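Local coordinates for ATP-dependent 6-phosphofructokinase subunit beta (PDB 3O8O), which catalyses the ATP-dependent phosphorylation of fructose 6-phosphate to fructose 1,6-bisphosphate, the first committing step of glycolysis, at residues Trp433-Val442 against Met475-Phe485; Cys148-Asn156 against Ala163-Leu171. All coordinates share one frame; numbering follows the deposited sequence.

From the N terminus, contact 2 comes first, in the catalytic domain: strand 146-151 runs out of the seven-stranded sheet into the active-site loop, and the contact closes a short loop of six residues before helix 167-187 starts. That helix leads to strand 191-196 of the neighbouring four-stranded sheet, so contact 2 marks the step from one sheet to the next. Contact 1 follows in the C-terminal regulatory domain, where it closes a loop of 32 residues and sets helix 432-439 and the start of edge strand 442-444 against helix 473-483. The two loops lie in series, neither nesting nor crossing, and the centres of the two contacts are about 47 Å apart.

Contact 1 (Trp433-Val442 against Met475-Phe485); sequences WSGLARHESV and MIAYYFQKYEF
Leu436 and Ala437 of helix 432-439 pack on Ile476 of helix 473-483 in the layer covering a mixed sheet of the regulatory domain; the segments cross at 78° with their axes 9.0 Å apart. Leu436 points its CG away from the backbone N (chi1 -178°), bringing CD2 to 3.8 Å from Ile476 CG2. Ala437 CB touches Met475 CB at 3.9 Å and meets Ile476 CD1. The Tyr479 ring fits under the helix end: Glu440 CA lies 3.7 Å above the plane of one face, near the rim, while Ala437 O comes to its edge and Tyr479 CD2 lies 4.2 Å from Leu436 CG. Replacing Tyr479 by an alanine would probably open a gap beneath Glu440 and leave Leu436 less covered. Lys482 NZ makes a salt bridge to Glu440 OE2 and Tyr483 OH a weak hydrogen bond, both less certain because that oxygen is crowded in the model. Val442 CB sits over the Tyr483 face as a CH-pi contact, 4.0 Å from the ring centroid, and Val442 CG1 meets the edge of Phe485 at CZ (3.9 Å). Both helices lead into strands of one sheet, 442-444 and 487-492, an arrangement belonging to the layered alpha/beta fold of phosphofructokinase.

Contact 2 (Cys148-Asn156 against Ala163-Leu171); sequences CGTVGSIDN and ATIGAYSAL. With F6P (6-O-phosphono-beta-D-fructofuranose), chain K.
Val151 and Ser153 hold Ile165, just ahead of helix 167-187, where strand 146-151 passes into the Ser-Ile-Asp-Asn-Asp loop of the phosphofructokinase active site. Backbone pairing comes first: Ile165 N donates to Val151 O (3.1 Å, nearly straight) and Ile165 O accepts from Ser153 N (2.8 Å, more bent at 136°). Both donors lie in the plane of the carbonyl they meet, making a single bridge of parallel type opposite Gly152. The chain turns through a type II beta turn from Thr164 to Ala167; Gly166, with positive phi, takes the third position and also the N-cap of the helix, and its N is hydrogen-bonded to Asp299.

Side-chain hydrogen bonds fasten the base of the loop between the two segments. Thr164 OG1 lies between its backbone N and carbonyl carbon (chi1 45°), which turns it to Ser153 O as donor, in a bond modelled doubtfully short. Asn156 OD1 receives Thr164 N at 2.9 Å, the donor tilted 21° from the amide carbonyl plane, while Asn156 ND2 is hydrogen-bonded to Asp162 O. That amide thus clasps the backbone at Asp162 and Thr164, which fixes its rotation.

Apolar contacts extend from the bridge to the first turn of the helix. Thr150 CG2 meets Ile165 CD1 at 3.9 Å, and Asn156 CB reaches Ala167 CB at 3.8 Å. Ile154 lays CB and CG2 against Ala170 CB, while its CD1 approaches the sugar, 3.8 Å from O2 of fructose 6-phosphate.

Fructose 6-phosphate is hydrogen-bonded by Gly198, Glu254, His288 and residues of another protein chain, the site being shared with subunit alpha. Asp155, the predicted proton acceptor, points away from the 163-171 segment, its OD1 accepting a hydrogen bond from sugar O3 at 2.6 Å.

Contact 1 (Trp433-Val442 against Met475-Phe485)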
loop_
_atom_site.group_PDB
_atom_site.type_symbol
_atom_site.label_atom_id
_atom_site.label_comp_id
_atom_site.label_asym_id
_atom_site.label_seq_id
_atom_site.Cartn_x
_atom_site.Cartn_y
_atom_site.Cartn_z
ATOM N N TRP B 433 -2.881 -32.083 -6.285
ATOM C CA TRP B 433 -1.717 -32.458 -7.057
ATOM C C TRP B 433 -0.364 -32.352 -6.354
ATOM O O TRP B 433 0.537 -33.145 -6.612
ATOM C CB TRP B 433 -1.686 -31.621 -8.324
ATOM C CG TRP B 433 -3.003 -31.547 -9.015
ATOM C CD1 TRP B 433 -3.586 -30.432 -9.528
ATOM C CD2 TRP B 433 -3.884 -32.635 -9.315
ATOM N NE1 TRP B 433 -4.774 -30.748 -10.134
ATOM C CE2 TRP B 433 -4.984 -32.096 -10.018
ATOM C CE3 TRP B 433 -3.854 -34.020 -9.059
ATOM C CZ2 TRP B 433 -6.049 -32.893 -10.472
ATOM C CZ3 TRP B 433 -4.917 -34.815 -9.514
ATOM C CH2 TRP B 433 -5.997 -34.243 -10.211
ATOM N N SER B 434 -0.190 -31.378 -5.483
ATOM C CA SER B 434 1.106 -31.279 -4.840
ATOM C C SER B 434 1.228 -32.411 -3.840
ATOM O O SER B 434 2.314 -32.929 -3.611
ATOM C CB SER B 434 1.279 -29.923 -4.130
ATOM O OG SER B 434 0.586 -29.847 -2.887
ATOM N N GLY B 435 0.101 -32.799 -3.252
ATOM C CA GLY B 435 0.119 -33.865 -2.270
ATOM C C GLY B 435 0.227 -35.230 -2.913
ATOM O O GLY B 435 0.637 -36.202 -2.285
ATOM N N LEU B 436 -0.144 -35.316 -4.179
ATOM C CA LEU B 436 -0.091 -36.582 -4.880
ATOM C C LEU B 436 1.339 -36.826 -5.290
ATOM O O LEU B 436 1.966 -37.780 -4.851
ATOM C CB LEU B 436 -0.984 -36.542 -6.119
ATOM C CG LEU B 436 -1.004 -37.859 -6.874
ATOM C CD1 LEU B 436 -1.614 -38.915 -5.968
ATOM C CD2 LEU B 436 -1.798 -37.723 -8.161
ATOM N N ALA B 437 1.850 -35.932 -6.123
ATOM C CA ALA B 437 3.199 -36.032 -6.640
ATOM C C ALA B 437 4.250 -36.116 -5.566
ATOM O O ALA B 437 5.096 -37.008 -5.590
ATOM C CB ALA B 437 3.490 -34.857 -7.538
ATOM N N ARG B 438 4.200 -35.191 -4.618
ATOM C CA ARG B 438 5.195 -35.154 -3.552
ATOM C C ARG B 438 5.046 -36.129 -2.377
ATOM O O ARG B 438 6.010 -36.326 -1.631
ATOM C CB ARG B 438 5.331 -33.730 -3.011
ATOM N N HIS B 439 3.871 -36.733 -2.200
ATOM C CA HIS B 439 3.692 -37.682 -1.101
ATOM C C HIS B 439 2.789 -38.858 -1.414
ATOM O O HIS B 439 2.315 -39.512 -0.481
ATOM C CB HIS B 439 3.121 -37.001 0.138
ATOM C CG HIS B 439 3.941 -35.858 0.632
ATOM N ND1 HIS B 439 5.313 -35.919 0.743
ATOM C CD2 HIS B 439 3.581 -34.628 1.068
ATOM C CE1 HIS B 439 5.763 -34.773 1.226
ATOM N NE2 HIS B 439 4.732 -33.972 1.432
ATOM N N GLU B 440 2.538 -39.128 -2.697
ATOM C CA GLU B 440 1.659 -40.234 -3.064
ATOM C C GLU B 440 0.542 -40.253 -1.993
ATOM O O GLU B 440 0.442 -41.155 -1.160
ATOM C CB GLU B 440 2.457 -41.553 -3.069
ATOM C CG GLU B 440 1.608 -42.793 -3.339
ATOM C CD GLU B 440 2.394 -44.082 -3.289
ATOM O OE1 GLU B 440 3.131 -44.297 -2.300
ATOM O OE2 GLU B 440 2.256 -44.882 -4.236
ATOM N N SER B 441 -0.299 -39.234 -2.010
ATOM C CA SER B 441 -1.348 -39.142 -1.008
ATOM C C SER B 441 -2.677 -39.861 -1.278
ATOM O O SER B 441 -3.726 -39.390 -0.820
ATOM C CB SER B 441 -1.629 -37.672 -0.739
ATOM O OG SER B 441 -1.987 -37.031 -1.949
ATOM N N VAL B 442 -2.661 -40.987 -1.996
ATOM C CA VAL B 442 -3.921 -41.677 -2.255
ATOM C C VAL B 442 -4.362 -42.444 -1.005
ATOM O O VAL B 442 -3.532 -42.960 -0.272
ATOM C CB VAL B 442 -3.807 -42.634 -3.455
ATOM C CG1 VAL B 442 -5.117 -43.375 -3.645
ATOM C CG2 VAL B 442 -3.485 -41.851 -4.713
ATOM N N MET B 475 4.587 -37.790 -12.527
ATOM C CA MET B 475 4.288 -38.400 -11.247
ATOM C C MET B 475 2.791 -38.581 -11.062
ATOM O O MET B 475 2.336 -39.548 -10.432
ATOM C CB MET B 475 4.827 -37.535 -10.105
ATOM C CG MET B 475 6.298 -37.723 -9.809
ATOM S SD MET B 475 6.650 -39.418 -9.293
ATOM C CE MET B 475 6.184 -39.399 -7.531
ATOM N N ILE B 476 2.020 -37.642 -11.597
ATOM C CA ILE B 476 0.577 -37.722 -11.463
ATOM C C ILE B 476 0.092 -38.944 -12.222
ATOM O O ILE B 476 -0.443 -39.886 -11.626
ATOM C CB ILE B 476 -0.129 -36.483 -12.064
ATOM C CG1 ILE B 476 0.500 -35.189 -11.525
ATOM C CG2 ILE B 476 -1.627 -36.545 -11.740
ATOM C CD1 ILE B 476 0.357 -35.017 -10.008
ATOM N N ALA B 477 0.294 -38.906 -13.541
ATOM C CA ALA B 477 -0.107 -39.977 -14.444
ATOM C C ALA B 477 0.345 -41.313 -13.887
ATOM O O ALA B 477 -0.433 -42.277 -13.869
ATOM C CB ALA B 477 0.498 -39.747 -15.826
ATOM N N TYR B 478 1.598 -41.357 -13.426
ATOM C CA TYR B 478 2.169 -42.567 -12.855
ATOM C C TYR B 478 1.257 -43.137 -11.780
ATOM O O TYR B 478 0.658 -44.194 -11.966
ATOM C CB TYR B 478 3.536 -42.286 -12.251
ATOM C CG TYR B 478 4.095 -43.469 -11.492
ATOM C CD1 TYR B 478 4.506 -44.622 -12.164
ATOM C CD2 TYR B 478 4.192 -43.445 -10.094
ATOM C CE1 TYR B 478 5.002 -45.726 -11.467
ATOM C CE2 TYR B 478 4.684 -44.538 -9.386
ATOM C CZ TYR B 478 5.091 -45.680 -10.076
ATOM O OH TYR B 478 5.587 -46.770 -9.381
ATOM N N TYR B 479 1.156 -42.442 -10.654
ATOM C CA TYR B 479 0.305 -42.900 -9.568
ATOM C C TYR B 479 -1.088 -43.239 -10.061
ATOM O O TYR B 479 -1.719 -44.186 -9.591
ATOM C CB TYR B 479 0.212 -41.831 -8.498
ATOM C CG TYR B 479 1.439 -41.747 -7.635
ATOM C CD1 TYR B 479 1.857 -42.846 -6.888
ATOM C CD2 TYR B 479 2.154 -40.560 -7.518
ATOM C CE1 TYR B 479 2.954 -42.763 -6.038
ATOM C CE2 TYR B 479 3.249 -40.468 -6.667
ATOM C CZ TYR B 479 3.641 -41.574 -5.925
ATOM O OH TYR B 479 4.693 -41.482 -5.038
ATOM N N PHE B 480 -1.572 -42.458 -11.012
ATOM C CA PHE B 480 -2.897 -42.703 -11.564
ATOM C C PHE B 480 -2.950 -44.144 -12.067
ATOM O O PHE B 480 -3.747 -44.967 -11.570
ATOM C CB PHE B 480 -3.173 -41.729 -12.715
ATOM C CG PHE B 480 -4.201 -40.681 -12.387
ATOM C CD1 PHE B 480 -4.281 -40.141 -11.110
ATOM C CD2 PHE B 480 -5.078 -40.224 -13.367
ATOM C CE1 PHE B 480 -5.210 -39.169 -10.812
ATOM C CE2 PHE B 480 -6.015 -39.242 -13.075
ATOM C CZ PHE B 480 -6.082 -38.713 -11.795
ATOM N N GLN B 481 -2.092 -44.430 -13.053
ATOM C CA GLN B 481 -1.987 -45.757 -13.653
ATOM C C GLN B 481 -1.814 -46.781 -12.540
ATOM O O GLN B 481 -2.514 -47.803 -12.504
ATOM C CB GLN B 481 -0.780 -45.814 -14.582
ATOM C CG GLN B 481 -0.699 -47.090 -15.366
ATOM C CD GLN B 481 0.616 -47.234 -16.078
ATOM O OE1 GLN B 481 0.800 -48.158 -16.880
ATOM N NE2 GLN B 481 1.554 -46.322 -15.788
ATOM N N LYS B 482 -0.890 -46.482 -11.624
ATOM C CA LYS B 482 -0.615 -47.361 -10.504
ATOM C C LYS B 482 -1.869 -47.755 -9.759
ATOM O O LYS B 482 -2.108 -48.921 -9.540
ATOM C CB LYS B 482 0.358 -46.731 -9.520
ATOM C CG LYS B 482 0.388 -47.497 -8.218
ATOM C CD LYS B 482 1.473 -47.029 -7.261
ATOM C CE LYS B 482 1.446 -47.881 -5.982
ATOM N NZ LYS B 482 2.622 -47.641 -5.110
ATOM N N TYR B 483 -2.684 -46.798 -9.359
ATOM C CA TYR B 483 -3.883 -47.174 -8.638
ATOM C C TYR B 483 -5.030 -47.577 -9.549
ATOM O O TYR B 483 -6.075 -48.002 -9.076
ATOM C CB TYR B 483 -4.301 -46.048 -7.705
ATOM C CG TYR B 483 -3.334 -45.869 -6.558
ATOM C CD1 TYR B 483 -2.085 -45.271 -6.755
ATOM C CD2 TYR B 483 -3.656 -46.327 -5.281
ATOM C CE1 TYR B 483 -1.186 -45.135 -5.714
ATOM C CE2 TYR B 483 -2.765 -46.202 -4.231
ATOM C CZ TYR B 483 -1.533 -45.603 -4.450
ATOM O OH TYR B 483 -0.653 -45.467 -3.398
ATOM N N GLU B 484 -4.824 -47.462 -10.855
ATOM C CA GLU B 484 -5.849 -47.835 -11.821
ATOM C C GLU B 484 -7.174 -47.111 -11.548
ATOM O O GLU B 484 -8.159 -47.712 -11.101
ATOM N N PHE B 485 -7.196 -45.813 -11.813
ATOM C CA PHE B 485 -8.405 -45.039 -11.608
ATOM C C PHE B 485 -9.178 -45.078 -12.909
ATOM O O PHE B 485 -8.645 -44.718 -13.954
ATOM C CB PHE B 485 -8.060 -43.583 -11.257
ATOM C CG PHE B 485 -7.370 -43.411 -9.915
ATOM C CD1 PHE B 485 -7.851 -44.078 -8.769
ATOM C CD2 PHE B 485 -6.274 -42.546 -9.785
ATOM C CE1 PHE B 485 -7.263 -43.888 -7.521
ATOM C CE2 PHE B 485 -5.676 -42.349 -8.539
ATOM C CZ PHE B 485 -6.173 -43.022 -7.401
#

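Contact 2 (Cys148-Asn156 against Ala163-Leu171)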
loop_
_atom_site.group_PDB
_atom_site.type_symbol
_atom_site.label_atom_id
_atom_site.label_comp_id
_atom_site.label_asym_id
_atom_site.label_seq_id
_atom_site.Cartn_x
_atom_site.Cartn_y
_atom_site.Cartn_z
ATOM N N CYS B 148 -52.972 -10.593 -6.551
ATOM C CA CYS B 148 -51.857 -11.448 -6.918
ATOM C C CYS B 148 -51.399 -12.152 -5.674
ATOM O O CYS B 148 -51.416 -11.598 -4.571
ATOM C CB CYS B 148 -50.688 -10.686 -7.508
ATOM S SG CYS B 148 -49.461 -11.846 -8.156
ATOM N N GLY B 149 -50.981 -13.389 -5.856
ATOM C CA GLY B 149 -50.578 -14.161 -4.713
ATOM C C GLY B 149 -49.091 -14.351 -4.651
ATOM O O GLY B 149 -48.390 -14.385 -5.682
ATOM N N THR B 150 -48.619 -14.464 -3.415
ATOM C CA THR B 150 -47.213 -14.664 -3.110
ATOM C C THR B 150 -47.292 -15.716 -2.007
ATOM O O THR B 150 -47.832 -15.455 -0.922
ATOM C CB THR B 150 -46.559 -13.320 -2.619
ATOM O OG1 THR B 150 -45.727 -12.770 -3.656
ATOM C CG2 THR B 150 -45.737 -13.536 -1.390
ATOM N N VAL B 151 -46.793 -16.916 -2.304
ATOM C CA VAL B 151 -46.856 -18.010 -1.337
ATOM C C VAL B 151 -45.677 -18.076 -0.383
ATOM O O VAL B 151 -44.533 -18.323 -0.770
ATOM C CB VAL B 151 -47.070 -19.407 -2.048
ATOM C CG1 VAL B 151 -46.171 -19.527 -3.251
ATOM C CG2 VAL B 151 -46.814 -20.551 -1.084
ATOM N N GLY B 152 -45.987 -17.832 0.882
ATOM C CA GLY B 152 -44.982 -17.874 1.915
ATOM C C GLY B 152 -45.349 -18.963 2.897
ATOM O O GLY B 152 -46.427 -18.955 3.491
ATOM N N SER B 153 -44.441 -19.911 3.072
ATOM C CA SER B 153 -44.671 -21.009 3.997
ATOM C C SER B 153 -43.391 -21.801 4.197
ATOM O O SER B 153 -42.642 -22.011 3.245
ATOM C CB SER B 153 -45.758 -21.918 3.440
ATOM O OG SER B 153 -46.014 -22.970 4.340
ATOM N N ILE B 154 -43.133 -22.238 5.425
ATOM C CA ILE B 154 -41.924 -23.019 5.662
ATOM C C ILE B 154 -42.031 -24.463 5.172
ATOM O O ILE B 154 -41.003 -25.138 5.027
ATOM C CB ILE B 154 -41.517 -23.080 7.165
ATOM C CG1 ILE B 154 -42.647 -23.647 8.013
ATOM C CG2 ILE B 154 -41.136 -21.721 7.659
ATOM C CD1 ILE B 154 -42.227 -23.905 9.449
ATOM N N ASP B 155 -43.266 -24.913 4.905
ATOM C CA ASP B 155 -43.566 -26.287 4.463
ATOM C C ASP B 155 -43.163 -26.709 3.047
ATOM O O ASP B 155 -42.908 -27.885 2.813
ATOM C CB ASP B 155 -45.051 -26.565 4.643
ATOM C CG ASP B 155 -45.544 -26.233 6.051
ATOM O OD1 ASP B 155 -44.787 -26.429 7.035
ATOM O OD2 ASP B 155 -46.709 -25.791 6.172
ATOM N N ASN B 156 -43.098 -25.754 2.120
ATOM C CA ASN B 156 -42.731 -26.025 0.725
ATOM C C ASN B 156 -43.642 -27.116 0.189
ATOM O O ASN B 156 -43.175 -28.140 -0.297
ATOM C CB ASN B 156 -41.256 -26.467 0.616
ATOM C CG ASN B 156 -40.676 -26.251 -0.788
ATOM O OD1 ASN B 156 -40.940 -25.232 -1.421
ATOM N ND2 ASN B 156 -39.873 -27.199 -1.265
ATOM N N ALA B 163 -39.982 -23.572 -4.465
ATOM C CA ALA B 163 -39.670 -23.121 -3.116
ATOM C C ALA B 163 -40.634 -22.087 -2.576
ATOM O O ALA B 163 -40.833 -21.053 -3.186
ATOM C CB ALA B 163 -38.261 -22.563 -3.083
ATOM N N THR B 164 -41.250 -22.368 -1.438
ATOM C CA THR B 164 -42.143 -21.382 -0.853
ATOM C C THR B 164 -41.245 -20.452 -0.057
ATOM O O THR B 164 -40.205 -20.867 0.464
ATOM C CB THR B 164 -43.178 -22.013 0.103
ATOM O OG1 THR B 164 -42.535 -22.962 0.963
ATOM C CG2 THR B 164 -44.285 -22.690 -0.696
ATOM N N ILE B 165 -41.622 -19.190 0.033
ATOM C CA ILE B 165 -40.798 -18.259 0.781
ATOM C C ILE B 165 -40.760 -18.769 2.215
ATOM O O ILE B 165 -41.803 -19.028 2.802
ATOM C CB ILE B 165 -41.393 -16.824 0.766
ATOM C CG1 ILE B 165 -41.461 -16.299 -0.666
ATOM C CG2 ILE B 165 -40.533 -15.893 1.599
ATOM C CD1 ILE B 165 -42.134 -14.947 -0.784
ATOM N N GLY B 166 -39.564 -18.932 2.768
ATOM C CA GLY B 166 -39.445 -19.392 4.145
ATOM C C GLY B 166 -39.031 -20.845 4.300
ATOM O O GLY B 166 -38.552 -21.259 5.361
ATOM N N ALA B 167 -39.212 -21.625 3.240
ATOM C CA ALA B 167 -38.864 -23.036 3.277
ATOM C C ALA B 167 -37.417 -23.253 3.693
ATOM O O ALA B 167 -37.143 -23.848 4.738
ATOM C CB ALA B 167 -39.113 -23.650 1.930
ATOM N N TYR B 168 -36.490 -22.776 2.876
ATOM C CA TYR B 168 -35.080 -22.940 3.194
ATOM C C TYR B 168 -34.649 -22.331 4.526
ATOM O O TYR B 168 -33.695 -22.803 5.142
ATOM C CB TYR B 168 -34.233 -22.389 2.070
ATOM C CG TYR B 168 -34.222 -23.310 0.891
ATOM C CD1 TYR B 168 -34.938 -23.013 -0.271
ATOM C CD2 TYR B 168 -33.473 -24.476 0.928
ATOM C CE1 TYR B 168 -34.893 -23.859 -1.369
ATOM C CE2 TYR B 168 -33.415 -25.327 -0.148
ATOM C CZ TYR B 168 -34.121 -25.023 -1.303
ATOM O OH TYR B 168 -34.041 -25.883 -2.394
ATOM N N SER B 169 -35.338 -21.287 4.975
ATOM C CA SER B 169 -35.004 -20.681 6.253
ATOM C C SER B 169 -35.362 -21.693 7.336
ATOM O O SER B 169 -34.607 -21.917 8.281
ATOM C CB SER B 169 -35.789 -19.382 6.474
ATOM O OG SER B 169 -35.366 -18.359 5.590
ATOM N N ALA B 170 -36.529 -22.305 7.202
ATOM C CA ALA B 170 -36.949 -23.307 8.158
ATOM C C ALA B 170 -35.917 -24.443 8.128
ATOM O O ALA B 170 -35.474 -24.919 9.178
ATOM C CB ALA B 170 -38.302 -23.815 7.784
ATOM N N LEU B 171 -35.521 -24.858 6.924
ATOM C CA LEU B 171 -34.537 -25.930 6.780
ATOM C C LEU B 171 -33.240 -25.593 7.506
ATOM O O LEU B 171 -32.608 -26.472 8.078
ATOM C CB LEU B 171 -34.241 -26.202 5.300
ATOM C CG LEU B 171 -33.086 -27.186 4.999
ATOM C CD1 LEU B 171 -33.388 -28.531 5.631
ATOM C CD2 LEU B 171 -32.873 -27.315 3.467
HETATM O O1 F6P K . -48.158 -23.138 8.260
HETATM C C1 F6P K . -47.794 -24.513 8.381
HETATM C C2 F6P K . -47.201 -24.763 9.768
HETATM O O2 F6P K . -46.033 -23.983 9.989
HETATM C C3 F6P K . -46.827 -26.229 9.974
HETATM O O3 F6P K . -45.482 -26.510 9.569
HETATM C C4 F6P K . -47.127 -26.401 11.495
HETATM O O4 F6P K . -47.374 -27.765 11.854
HETATM C C5 F6P K . -48.358 -25.460 11.675
HETATM O O5 F6P K . -48.118 -24.391 10.761
HETATM C C6 F6P K . -48.417 -24.789 13.027
HETATM O O6 F6P K . -49.590 -23.974 12.993
HETATM P P F6P K . -49.708 -23.130 14.356
HETATM O O1P F6P K . -48.545 -22.212 14.439
HETATM O O2P F6P K . -51.052 -22.244 14.316
HETATM O O3P F6P K . -49.697 -24.113 15.653
#